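Side-chain contact in excinuclease ABC, subunit A. (Deinococcus radiodurans, PDB 2VF7), which is a UvrA-family ATP-binding protein that binds DNA and zinc and probably takes part in recognising damaged DNA for excision repair: residues A[413-418]-A[830-835]. The protein carries 1 engineered substitution. Numbering follows the deposited sequence.
Sequences HPADTE and GSVTAP
The turn that presents His413 to Val832 and Thr833 follows strand 402-406 and has a sequence and position consistent with the D-loop of an ABC ATPase, a useful example of how such a loop may link the two nucleotide-binding halves of one chain. His413 reaches across to the second half, where its ND1 makes a weak hydrogen bond to Gly530 O in what is, by sequence and geometry, the Walker A loop. The ring lies about 9 Å from a bound ADP and about 6 Å from the side chain of Lys536, which binds that nucleotide. With CG anti to the backbone N (chi1 -163°), the imidazole extends toward segment 830-835 and meets it with an edge: Thr833 CA lies in the ring plane, 3.5 Å from NE2. The approach of Thr833 CG2 to CE1 is modelled too tightly to be trusted in detail. Val832 comes at the ring obliquely, its CG1 3.9 Å from His413 NE2, and the same methyl rests 3.6 Å from Ala415 CB. No hydrogen bond crosses between the segments, and NE2 is buried here without a polar partner in the model. Pro414 CD lies 3.3 Å above the His413 ring plane on one face, offset toward the rim, while Asp416 N bonds to His413 O at 2.9 Å and closes the turn. Replacing His413 with an alanine would probably leave Gly530 O without this donor and open a gap beside Thr833. At the far side, Ser831 OG, which also hydrogen-bonds to Asp804 OD2, weakly accepts a capping bond from Ala834 N in the turn leading into helix 834-840. Tyr836 of that helix touches Pro414 and Ala415, and Met793 of helix 793-796 touches His413 and Pro414, so the turn leading into helix 417-428 meets two helices of the second half.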
loop_
_atom_site.group_PDB
_atom_site.type_symbol
_atom_site.label_atom_id
_atom_site.label_comp_id
_atom_site.label_asym_id
_atom_site.label_seq_id
_atom_site.Cartn_x
_atom_site.Cartn_y
_atom_site.Cartn_z
ATOM N N HIS A 413 6.230 -27.728 -24.034
ATOM C CA HIS A 413 6.289 -28.960 -24.802
ATOM C C HIS A 413 5.922 -30.167 -23.936
ATOM O O HIS A 413 6.287 -30.188 -22.761
ATOM C CB HIS A 413 7.715 -29.154 -25.299
ATOM C CG HIS A 413 7.835 -30.150 -26.407
ATOM N ND1 HIS A 413 7.687 -29.803 -27.731
ATOM C CD2 HIS A 413 8.066 -31.482 -26.389
ATOM C CE1 HIS A 413 7.840 -30.878 -28.481
ATOM N NE2 HIS A 413 8.064 -31.909 -27.691
ATOM N N PRO A 414 5.233 -31.189 -24.507
ATOM C CA PRO A 414 4.897 -32.389 -23.728
ATOM C C PRO A 414 6.105 -33.096 -23.120
ATOM O O PRO A 414 5.961 -33.767 -22.100
ATOM C CB PRO A 414 4.205 -33.303 -24.743
ATOM C CG PRO A 414 3.738 -32.416 -25.811
ATOM C CD PRO A 414 4.707 -31.277 -25.880
ATOM N N ALA A 415 7.279 -32.939 -23.734
ATOM C CA ALA A 415 8.524 -33.510 -23.206
ATOM C C ALA A 415 8.968 -32.879 -21.885
ATOM O O ALA A 415 9.831 -33.428 -21.206
ATOM C CB ALA A 415 9.635 -33.404 -24.227
ATOM N N ASP A 416 8.374 -31.741 -21.522
ATOM C CA ASP A 416 8.793 -30.995 -20.343
ATOM C C ASP A 416 7.786 -30.916 -19.191
ATOM O O ASP A 416 8.084 -30.285 -18.186
ATOM C CB ASP A 416 9.213 -29.580 -20.743
ATOM C CG ASP A 416 10.497 -29.554 -21.573
ATOM O OD1 ASP A 416 11.289 -30.520 -21.514
ATOM O OD2 ASP A 416 10.712 -28.552 -22.290
ATOM N N THR A 417 6.625 -31.562 -19.313
ATOM C CA THR A 417 5.575 -31.431 -18.286
ATOM C C THR A 417 5.905 -32.107 -16.945
ATOM O O THR A 417 5.469 -31.636 -15.901
ATOM C CB THR A 417 4.126 -31.813 -18.783
ATOM O OG1 THR A 417 3.868 -33.200 -18.562
ATOM C CG2 THR A 417 3.927 -31.474 -20.257
ATOM N N GLU A 418 6.689 -33.179 -16.980
ATOM C CA GLU A 418 7.232 -33.809 -15.768
ATOM C C GLU A 418 8.111 -32.879 -14.930
ATOM O O GLU A 418 8.189 -33.028 -13.711
ATOM C CB GLU A 418 7.986 -35.081 -16.129
ATOM C CG GLU A 418 7.281 -36.361 -15.681
ATOM C CD GLU A 418 5.890 -36.577 -16.304
ATOM O OE1 GLU A 418 5.304 -37.654 -16.052
ATOM O OE2 GLU A 418 5.381 -35.701 -17.045
ATOM N N GLY A 830 16.111 -38.106 -34.121
ATOM C CA GLY A 830 16.655 -36.931 -33.460
ATOM C C GLY A 830 15.599 -35.866 -33.316
ATOM O O GLY A 830 15.887 -34.690 -33.512
ATOM N N SER A 831 14.373 -36.287 -32.993
ATOM C CA SER A 831 13.252 -35.384 -32.717
ATOM C C SER A 831 12.721 -35.700 -31.334
ATOM O O SER A 831 12.577 -36.873 -30.962
ATOM C CB SER A 831 12.135 -35.573 -33.744
ATOM O OG SER A 831 11.150 -34.568 -33.630
ATOM N N VAL A 832 12.459 -34.664 -30.553
ATOM C CA VAL A 832 11.942 -34.863 -29.214
ATOM C C VAL A 832 10.397 -34.835 -29.204
ATOM O O VAL A 832 9.767 -35.430 -28.320
ATOM C CB VAL A 832 12.634 -33.885 -28.194
ATOM C CG1 VAL A 832 11.653 -33.262 -27.238
ATOM C CG2 VAL A 832 13.762 -34.617 -27.417
ATOM N N THR A 833 9.797 -34.175 -30.198
ATOM C CA THR A 833 8.352 -34.195 -30.356
ATOM C C THR A 833 7.804 -35.444 -31.042
ATOM O O THR A 833 6.634 -35.770 -30.856
ATOM C CB THR A 833 7.795 -32.942 -31.104
ATOM O OG1 THR A 833 7.213 -33.341 -32.352
ATOM C CG2 THR A 833 8.857 -31.872 -31.310
ATOM N N ALA A 834 8.637 -36.136 -31.831
ATOM C CA ALA A 834 8.204 -37.312 -32.601
ATOM C C ALA A 834 7.373 -38.296 -31.793
ATOM O O ALA A 834 6.204 -38.494 -32.123
ATOM C CB ALA A 834 9.379 -38.013 -33.263
ATOM N N PRO A 835 7.951 -38.896 -30.719
ATOM C CA PRO A 835 7.175 -39.837 -29.902
ATOM C C PRO A 835 5.794 -39.325 -29.461
ATOM O O PRO A 835 4.833 -40.090 -29.478
ATOM C CB PRO A 835 8.075 -40.081 -28.683
ATOM C CG PRO A 835 9.174 -39.057 -28.773
ATOM C CD PRO A 835 9.328 -38.761 -30.206
#